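Local coordinates for pyruvate carboxylase protein (Rhizobium etli, PDB 2QF7) that belongs to the biotin-dependent carboxylases, multidomain enzymes that combine ATP-grasp, TIM-barrel and biotin-carrier domains in each chain of a tetramer, at residues 875-878 against 879-883; 1092-1095 against 1096-1099; 1153-1156 against 1157-1160. One frame throughout, in Å; residues are numbered along the deposited sequence.

Interaction 1. Residues 875-878 against 879-883; sequences VAQA and YADAN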
ATOM      1  N   VAL A 875     -14.204 -43.630 -10.806  1.00 21.75           N
ATOM      2  CA  VAL A 875     -13.074 -43.942  -9.953  1.00 21.85           C
ATOM      3  C   VAL A 875     -13.491 -44.927  -8.847  1.00 23.73           C
ATOM      4  O   VAL A 875     -12.766 -45.870  -8.536  1.00 23.84           O
ATOM      5  CB  VAL A 875     -12.426 -42.643  -9.331  1.00 20.94           C
ATOM      6  CG1 VAL A 875     -11.435 -43.008  -8.208  1.00 20.66           C
ATOM      7  CG2 VAL A 875     -11.708 -41.800 -10.464  1.00 19.98           C
ATOM      8  N   ALA A 876     -14.637 -44.679  -8.222  1.00 24.14           N
ATOM      9  CA  ALA A 876     -15.132 -45.562  -7.166  1.00 24.16           C
ATOM     10  C   ALA A 876     -15.353 -46.981  -7.689  1.00 23.86           C
ATOM     11  O   ALA A 876     -15.020 -47.941  -6.996  1.00 23.50           O
ATOM     12  CB  ALA A 876     -16.397 -44.977  -6.531  1.00 25.57           C
ATOM     13  N   GLN A 877     -15.861 -47.128  -8.919  1.00 23.32           N
ATOM     14  CA  GLN A 877     -16.011 -48.443  -9.533  1.00 23.33           C
ATOM     15  C   GLN A 877     -14.651 -49.070  -9.870  1.00 24.37           C
ATOM     16  O   GLN A 877     -14.451 -50.273  -9.653  1.00 21.93           O
ATOM     17  CB  GLN A 877     -16.907 -48.395 -10.773  1.00 23.91           C
ATOM     18  CG  GLN A 877     -17.155 -49.739 -11.472  1.00 25.98           C
ATOM     19  CD  GLN A 877     -17.972 -50.685 -10.581  1.00 27.69           C
ATOM     20  OE1 GLN A 877     -19.090 -50.352 -10.193  1.00 27.63           O
ATOM     21  NE2 GLN A 877     -17.401 -51.833 -10.231  1.00 25.93           N
ATOM     22  N   ALA A 878     -13.715 -48.258 -10.401  1.00 24.29           N
ATOM     23  CA  ALA A 878     -12.362 -48.761 -10.685  1.00 23.98           C
ATOM     24  C   ALA A 878     -11.698 -49.242  -9.397  1.00 22.37           C
ATOM     25  O   ALA A 878     -10.948 -50.210  -9.432  1.00 23.40           O
ATOM     26  CB  ALA A 878     -11.479 -47.703 -11.405  1.00 24.28           C
ATOM     27  N   TYR A 879     -11.960 -48.559  -8.282  1.00 21.85           N
ATOM     28  CA  TYR A 879     -11.462 -48.957  -6.967  1.00 20.79           C
ATOM     29  C   TYR A 879     -11.983 -50.353  -6.563  1.00 21.90           C
ATOM     30  O   TYR A 879     -11.193 -51.253  -6.208  1.00 20.64           O
ATOM     31  CB  TYR A 879     -11.820 -47.876  -5.944  1.00 19.74           C
ATOM     32  CG  TYR A 879     -11.182 -47.964  -4.580  1.00 18.22           C
ATOM     33  CD1 TYR A 879     -10.107 -47.139  -4.246  1.00 21.23           C
ATOM     34  CD2 TYR A 879     -11.668 -48.852  -3.596  1.00 17.13           C
ATOM     35  CE1 TYR A 879      -9.513 -47.211  -2.993  1.00 20.34           C
ATOM     36  CE2 TYR A 879     -11.098 -48.890  -2.318  1.00 20.27           C
ATOM     37  CZ  TYR A 879     -10.005 -48.084  -2.040  1.00 19.77           C
ATOM     38  OH  TYR A 879      -9.422 -48.095  -0.783  1.00 19.52           O
ATOM     39  N   ALA A 880     -13.300 -50.557  -6.675  1.00 22.42           N
ATOM     40  CA  ALA A 880     -13.872 -51.901  -6.494  1.00 21.91           C
ATOM     41  C   ALA A 880     -13.255 -52.966  -7.435  1.00 22.45           C
ATOM     42  O   ALA A 880     -12.864 -54.057  -6.978  1.00 22.49           O
ATOM     43  CB  ALA A 880     -15.400 -51.841  -6.608  1.00 21.81           C
ATOM     44  N   ASP A 881     -13.147 -52.668  -8.737  1.00 22.76           N
ATOM     45  CA  ASP A 881     -12.569 -53.626  -9.675  1.00 23.54           C
ATOM     46  C   ASP A 881     -11.113 -53.917  -9.362  1.00 22.37           C
ATOM     47  O   ASP A 881     -10.679 -55.070  -9.472  1.00 21.55           O
ATOM     48  CB  ASP A 881     -12.683 -53.154 -11.129  1.00 23.68           C
ATOM     49  CG  ASP A 881     -14.118 -53.035 -11.584  1.00 29.00           C
ATOM     50  OD1 ASP A 881     -14.982 -53.724 -10.999  1.00 31.30           O
ATOM     51  OD2 ASP A 881     -14.368 -52.252 -12.536  1.00 33.89           O
ATOM     52  N   ALA A 882     -10.364 -52.863  -9.051  1.00 20.05           N
ATOM     53  CA  ALA A 882      -8.946 -52.993  -8.684  1.00 20.45           C
ATOM     54  C   ALA A 882      -8.751 -53.842  -7.408  1.00 20.11           C
ATOM     55  O   ALA A 882      -7.865 -54.679  -7.347  1.00 21.64           O
ATOM     56  CB  ALA A 882      -8.281 -51.577  -8.522  1.00 18.91           C
ATOM     57  N   ASN A 883      -9.587 -53.638  -6.404  1.00 19.42           N
ATOM     58  CA  ASN A 883      -9.577 -54.490  -5.220  1.00 20.12           C
ATOM     59  C   ASN A 883      -9.674 -55.992  -5.574  1.00 19.91           C
ATOM     60  O   ASN A 883      -8.879 -56.815  -5.095  1.00 18.11           O
ATOM     61  CB  ASN A 883     -10.739 -54.126  -4.271  1.00 20.09           C
ATOM     62  CG  ASN A 883     -10.841 -55.116  -3.134  1.00 20.94           C
ATOM     63  OD1 ASN A 883      -9.881 -55.266  -2.366  1.00 22.92           O
ATOM     64  ND2 ASN A 883     -11.966 -55.823  -3.033  1.00 20.72           N
TER
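Gln877 and Asp881 face each other one turn apart on the helix 872-885, and their side chains make the polar contact on its partly exposed flank. NE2 of Gln877 donates to OD1 of Asp881 over 3.2 Å, with an N-H...O angle of 146°. The acceptor lies close to the plane of the amide, but the donor reaches OD1 from above the carboxylate plane, and the two flat groups are turned 38° apart. The meeting depends on a bend in the glutamine chain at chi2 (66°), which swings the amide forward along the helix, toward the next turn, whereas the aspartate sets CG beside its own backbone N.

Four main-chain bonds join the two turns in the i to i+4 pattern of an alpha-helix. Tyr879 N reaches Val875 O over 2.8 Å, and Ala880 N reaches Ala876 O over 3.1 Å. In the next two steps Asp881 N binds Gln877 O at 2.9 Å and Ala882 N binds Ala878 O at 2.7 Å. Gln877 is therefore joined to Asp881 twice, through backbone and side chain. The CB of Tyr879 makes a van der Waals contact with Ala876 O at 3.4 Å. This helix belongs to the all-helical part of the conserved carboxylase domain, the region that follows the TIM barrel in the sequence.

The apolar contacts lie mainly on other sides of the helix. The ring of Tyr879 leads away from the preceding turn, placed among Met851, Pro852 and Val899, while its hydroxyl makes a weak hydrogen bond to Gln855. Val875 and Ala878 pack on Val907 of helix 895-909. Ala876 touches His849 of helix 846-849, and Ala880 touches Leu848 of that same short helix, which Gln877 also meets.

Interaction 2. Residues 1092-1095 against 1096-1099; sequences PGNA and AHVG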
ATOM      1  N   PRO A1092      30.492  -4.671  17.202  1.00 38.24           N
ATOM      2  CA  PRO A1092      31.122  -3.644  18.073  1.00 38.22           C
ATOM      3  C   PRO A1092      32.622  -3.931  18.318  1.00 38.07           C
ATOM      4  O   PRO A1092      33.412  -3.009  18.602  1.00 37.89           O
ATOM      5  CB  PRO A1092      30.295  -3.718  19.370  1.00 38.19           C
ATOM      6  CG  PRO A1092      28.986  -4.348  18.955  1.00 38.31           C
ATOM      7  CD  PRO A1092      29.352  -5.330  17.871  1.00 38.13           C
ATOM      8  N   GLY A1093      32.995  -5.202  18.156  1.00 37.57           N
ATOM      9  CA  GLY A1093      34.383  -5.645  18.237  1.00 37.50           C
ATOM     10  C   GLY A1093      35.404  -5.062  17.265  1.00 37.16           C
ATOM     11  O   GLY A1093      36.403  -4.473  17.706  1.00 36.99           O
ATOM     12  N   ASN A1094      35.164  -5.221  15.956  1.00 36.48           N
ATOM     13  CA  ASN A1094      36.261  -5.129  14.978  1.00 35.76           C
ATOM     14  C   ASN A1094      36.464  -3.839  14.205  1.00 35.26           C
ATOM     15  O   ASN A1094      35.581  -2.976  14.131  1.00 34.81           O
ATOM     16  CB  ASN A1094      36.374  -6.378  14.075  1.00 35.93           C
ATOM     17  CG  ASN A1094      35.207  -6.549  13.132  1.00 36.08           C
ATOM     18  OD1 ASN A1094      35.343  -7.182  12.083  1.00 35.48           O
ATOM     19  ND2 ASN A1094      34.046  -6.012  13.501  1.00 37.25           N
ATOM     20  N   ALA A1095      37.642  -3.767  13.587  1.00 34.65           N
ATOM     21  CA  ALA A1095      38.351  -2.510  13.409  1.00 33.75           C
ATOM     22  C   ALA A1095      38.508  -1.756  12.060  1.00 33.12           C
ATOM     23  O   ALA A1095      38.655  -0.531  12.142  1.00 33.44           O
ATOM     24  CB  ALA A1095      39.719  -2.620  14.095  1.00 33.87           C
ATOM     25  N   ALA A1096      38.460  -2.327  10.839  1.00 32.06           N
ATOM     26  CA  ALA A1096      37.689  -3.471  10.279  1.00 30.65           C
ATOM     27  C   ALA A1096      36.255  -3.101   9.854  1.00 29.57           C
ATOM     28  O   ALA A1096      35.916  -3.131   8.666  1.00 29.27           O
ATOM     29  CB  ALA A1096      37.748  -4.732  11.113  1.00 30.84           C
ATOM     30  N   HIS A1097      35.430  -2.721  10.822  1.00 28.13           N
ATOM     31  CA  HIS A1097      34.051  -2.335  10.557  1.00 26.87           C
ATOM     32  C   HIS A1097      33.883  -0.861  10.851  1.00 26.32           C
ATOM     33  O   HIS A1097      34.414  -0.351  11.841  1.00 25.45           O
ATOM     34  CB  HIS A1097      33.082  -3.155  11.415  1.00 26.66           C
ATOM     35  CG  HIS A1097      32.798  -4.529  10.884  1.00 25.78           C
ATOM     36  ND1 HIS A1097      31.744  -5.294  11.339  1.00 26.25           N
ATOM     37  CD2 HIS A1097      33.414  -5.271   9.932  1.00 24.99           C
ATOM     38  CE1 HIS A1097      31.725  -6.450  10.695  1.00 24.83           C
ATOM     39  NE2 HIS A1097      32.730  -6.463   9.837  1.00 24.70           N
ATOM     40  N   VAL A1098      33.157  -0.183   9.966  1.00 25.67           N
ATOM     41  CA  VAL A1098      32.768   1.206  10.159  1.00 25.56           C
ATOM     42  C   VAL A1098      31.256   1.212  10.415  1.00 25.94           C
ATOM     43  O   VAL A1098      30.446   1.043   9.489  1.00 25.34           O
ATOM     44  CB  VAL A1098      33.148   2.093   8.927  1.00 25.88           C
ATOM     45  CG1 VAL A1098      32.643   3.533   9.105  1.00 24.75           C
ATOM     46  CG2 VAL A1098      34.646   2.055   8.683  1.00 25.58           C
ATOM     47  N   GLY A1099      30.886   1.375  11.682  1.00 25.60           N
ATOM     48  CA  GLY A1099      29.489   1.332  12.076  1.00 25.92           C
ATOM     49  C   GLY A1099      28.966   2.735  12.265  1.00 25.82           C
ATOM     50  O   GLY A1099      29.702   3.623  12.740  1.00 26.56           O
TER
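Asn1094 lays its amide over one face of the imidazole of His1097, three residues further on, in the loop that leads into strand 1097-1099 of the biotin-carrier (biotinyl) fold, a compact fold of short antiparallel strands. ND2 stands 3.2 Å above the ring plane, displaced toward the rim on the side of ND1 and CG. Amide and ring are far from parallel, their planes 59° apart, so this is a slanting cover and not a flat stack. The asparagine reaches it by placing CG between its backbone N and carbonyl carbon (chi1 67°), which turns the amide toward the strand that begins at His1097.

Both polar groups are tied to Glu1091, the residue before Pro1092. ND1 of His1097 is hydrogen-bonded to the backbone N of Glu1091, consistent with a ring that carries no proton on that nitrogen, and ND2 of Asn1094 gives a weak bond to the Glu1091 carbonyl. The firmer bond should help fix the imidazole, and the weak one biases the amide less.

The backbone reverses between them. His1097 N makes a weak bond of 3.3 Å to Asn1094 O, closing a four-residue bend. The peptide before Ala1096 is modelled as cis, although no proline follows it, and Ala1096 takes a positive phi with its CB only 2.7 Å from Ala1095 N; this piece of the model is strained and its details are doubtful. Beyond the bend the strand 1097-1099 pairs with the strand 1159-1162, where Val1098 exchanges backbone bonds. On the imidazole itself, the amide oxygen of Asn1094 follows the flank away from ND1, with OD1 3.5 Å from CD2 of His1097 and at a similar separation from its NE2.

Interaction 3. Residues 1153-1156 against 1157-1160; sequences QIDA and KDLL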
ATOM      1  N   GLN A1153      18.749   5.823   4.059  1.00 29.80           N
ATOM      2  CA  GLN A1153      18.463   5.860   5.500  1.00 29.27           C
ATOM      3  C   GLN A1153      19.220   4.729   6.211  1.00 28.94           C
ATOM      4  O   GLN A1153      19.296   3.613   5.693  1.00 28.85           O
ATOM      5  CB  GLN A1153      16.949   5.744   5.761  1.00 29.44           C
ATOM      6  N   ILE A1154      19.796   5.039   7.378  1.00 28.28           N
ATOM      7  CA  ILE A1154      20.531   4.072   8.213  1.00 27.35           C
ATOM      8  C   ILE A1154      20.207   4.288   9.696  1.00 26.70           C
ATOM      9  O   ILE A1154      19.700   5.351  10.082  1.00 26.79           O
ATOM     10  CB  ILE A1154      22.083   4.165   8.033  1.00 27.70           C
ATOM     11  CG1 ILE A1154      22.555   5.614   8.227  1.00 28.46           C
ATOM     12  CG2 ILE A1154      22.548   3.503   6.726  1.00 27.12           C
ATOM     13  CD1 ILE A1154      23.781   5.965   7.440  1.00 32.21           C
ATOM     14  N   ASP A1155      20.509   3.282  10.521  1.00 25.28           N
ATOM     15  CA  ASP A1155      20.371   3.397  11.974  1.00 24.78           C
ATOM     16  C   ASP A1155      21.725   3.196  12.619  1.00 23.54           C
ATOM     17  O   ASP A1155      22.608   2.597  12.021  1.00 23.19           O
ATOM     18  CB  ASP A1155      19.394   2.345  12.513  1.00 25.17           C
ATOM     19  CG  ASP A1155      18.146   2.253  11.684  1.00 26.90           C
ATOM     20  OD1 ASP A1155      17.079   2.635  12.206  1.00 29.37           O
ATOM     21  OD2 ASP A1155      18.240   1.828  10.504  1.00 27.48           O
ATOM     22  N   ALA A1156      21.888   3.691  13.841  1.00 23.25           N
ATOM     23  CA  ALA A1156      23.129   3.473  14.582  1.00 22.64           C
ATOM     24  C   ALA A1156      23.478   1.982  14.480  1.00 22.38           C
ATOM     25  O   ALA A1156      22.567   1.129  14.508  1.00 22.57           O
ATOM     26  CB  ALA A1156      22.965   3.908  16.030  1.00 22.77           C
ATOM     27  N   LYS A1157      24.762   1.672  14.298  1.00 20.92           N
ATOM     28  CA  LYS A1157      25.261   0.280  14.205  1.00 20.50           C
ATOM     29  C   LYS A1157      25.216  -0.383  12.825  1.00 20.49           C
ATOM     30  O   LYS A1157      25.864  -1.414  12.611  1.00 20.34           O
ATOM     31  CB  LYS A1157      24.639  -0.650  15.261  1.00 20.08           C
ATOM     32  CG  LYS A1157      25.426  -0.764  16.539  1.00 19.69           C
ATOM     33  CD  LYS A1157      24.729  -1.666  17.551  1.00 19.79           C
ATOM     34  CE  LYS A1157      25.239  -3.096  17.481  1.00 19.45           C
ATOM     35  NZ  LYS A1157      24.674  -3.966  18.565  1.00 18.73           N
ATOM     36  N   ASP A1158      24.468   0.198  11.889  1.00 20.66           N
ATOM     37  CA  ASP A1158      24.537  -0.253  10.508  1.00 20.71           C
ATOM     38  C   ASP A1158      25.978  -0.182   9.997  1.00 21.52           C
ATOM     39  O   ASP A1158      26.723   0.762  10.340  1.00 20.99           O
ATOM     40  CB  ASP A1158      23.557   0.529   9.623  1.00 20.76           C
ATOM     41  CG  ASP A1158      22.090   0.107   9.862  1.00 20.12           C
ATOM     42  OD1 ASP A1158      21.866  -1.006  10.398  1.00 18.30           O
ATOM     43  OD2 ASP A1158      21.173   0.885   9.528  1.00 19.20           O
ATOM     44  N   LEU A1159      26.371  -1.208   9.228  1.00 21.90           N
ATOM     45  CA  LEU A1159      27.722  -1.310   8.665  1.00 22.09           C
ATOM     46  C   LEU A1159      27.866  -0.423   7.456  1.00 22.44           C
ATOM     47  O   LEU A1159      27.190  -0.620   6.433  1.00 21.83           O
ATOM     48  CB  LEU A1159      28.057  -2.748   8.282  1.00 22.45           C
ATOM     49  CG  LEU A1159      29.481  -3.102   7.856  1.00 23.09           C
ATOM     50  CD1 LEU A1159      30.518  -2.713   8.914  1.00 22.43           C
ATOM     51  CD2 LEU A1159      29.551  -4.607   7.545  1.00 25.08           C
ATOM     52  N   LEU A1160      28.764   0.550   7.559  1.00 21.91           N
ATOM     53  CA  LEU A1160      28.893   1.550   6.507  1.00 21.98           C
ATOM     54  C   LEU A1160      29.941   1.174   5.469  1.00 21.84           C
ATOM     55  O   LEU A1160      29.743   1.400   4.265  1.00 22.13           O
ATOM     56  CB  LEU A1160      29.175   2.931   7.095  1.00 22.39           C
ATOM     57  CG  LEU A1160      28.132   3.468   8.086  1.00 23.38           C
ATOM     58  CD1 LEU A1160      28.654   4.723   8.765  1.00 21.51           C
ATOM     59  CD2 LEU A1160      26.804   3.744   7.414  1.00 22.05           C
TER
HETATM   60  O   HOH W   1      19.577   0.332   6.831  1.00 51.32           O
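The carboxylate of Asp1158 reaches back across the turn to the backbone of Asp1155, whose N donates to OD2 over 2.7 Å in a nearly straight bond (172°). The donor arrives from above the carboxylate plane. In the reverse direction Asp1158 N donates to Asp1155 O at 3.0 Å, closing a type II beta turn from Asp1155 to Asp1158. The two residues are thus doubly linked, and Lys1157 fills the third position of the turn with the positive phi (86°) that this type requires.

A water also donates to OD2 of Asp1158 at 3.2 Å and spans more weakly to the carbonyl of Gln1153. The OD2 of Asp1155 lies only 3.2 Å from the OD2 of Asp1158, the two side chains running side by side with their carboxylate planes almost perpendicular. Such closeness of like charges may raise the proton affinity of one of the pair, while the backbone N-H and the water should offset part of the repulsion. Lys1157 points its amine elsewhere, into a salt bridge with Asp377.

Below the polar layer, CB of Ile1154 passes 3.7 Å from Asp1158 OD2, and its CD1 meets CD2 of Leu1160 at 3.8 Å, the two side chains crossing at about a right angle.

In the biotin-carrier domain this type II turn carries the chain from strand 1153-1154 of one sheet to strand 1159-1162 of the other. Strand 1153-1154 pairs with strand 1104-1109, strand 1159-1162 lies between 1097-1099 and 1145-1146, and Ile1154 and Leu1160 both press on strand 1122-1127, through Ile1126 and Val1124.

Interactions 2 and 3 lie in the biotin-carrier domain, their centres about 12 Å apart. They touch directly: Val1098 O is 2.6 Å from Leu1160 N, a probable hydrogen bond between the neighbouring strands, and CG of His1097 packs 3.5 Å from CD1 of Leu1159. The loop before the first strand and the turn before the last thus meet through one small sheet. Interaction 1 is remote, in the helical region after the TIM barrel, with nearest atoms about 60 Å from interaction 2 and about 57 Å from interaction 3. In interaction 1 the side chain of Tyr879 is about 13 Å from a bound zinc ion, too far to coordinate it.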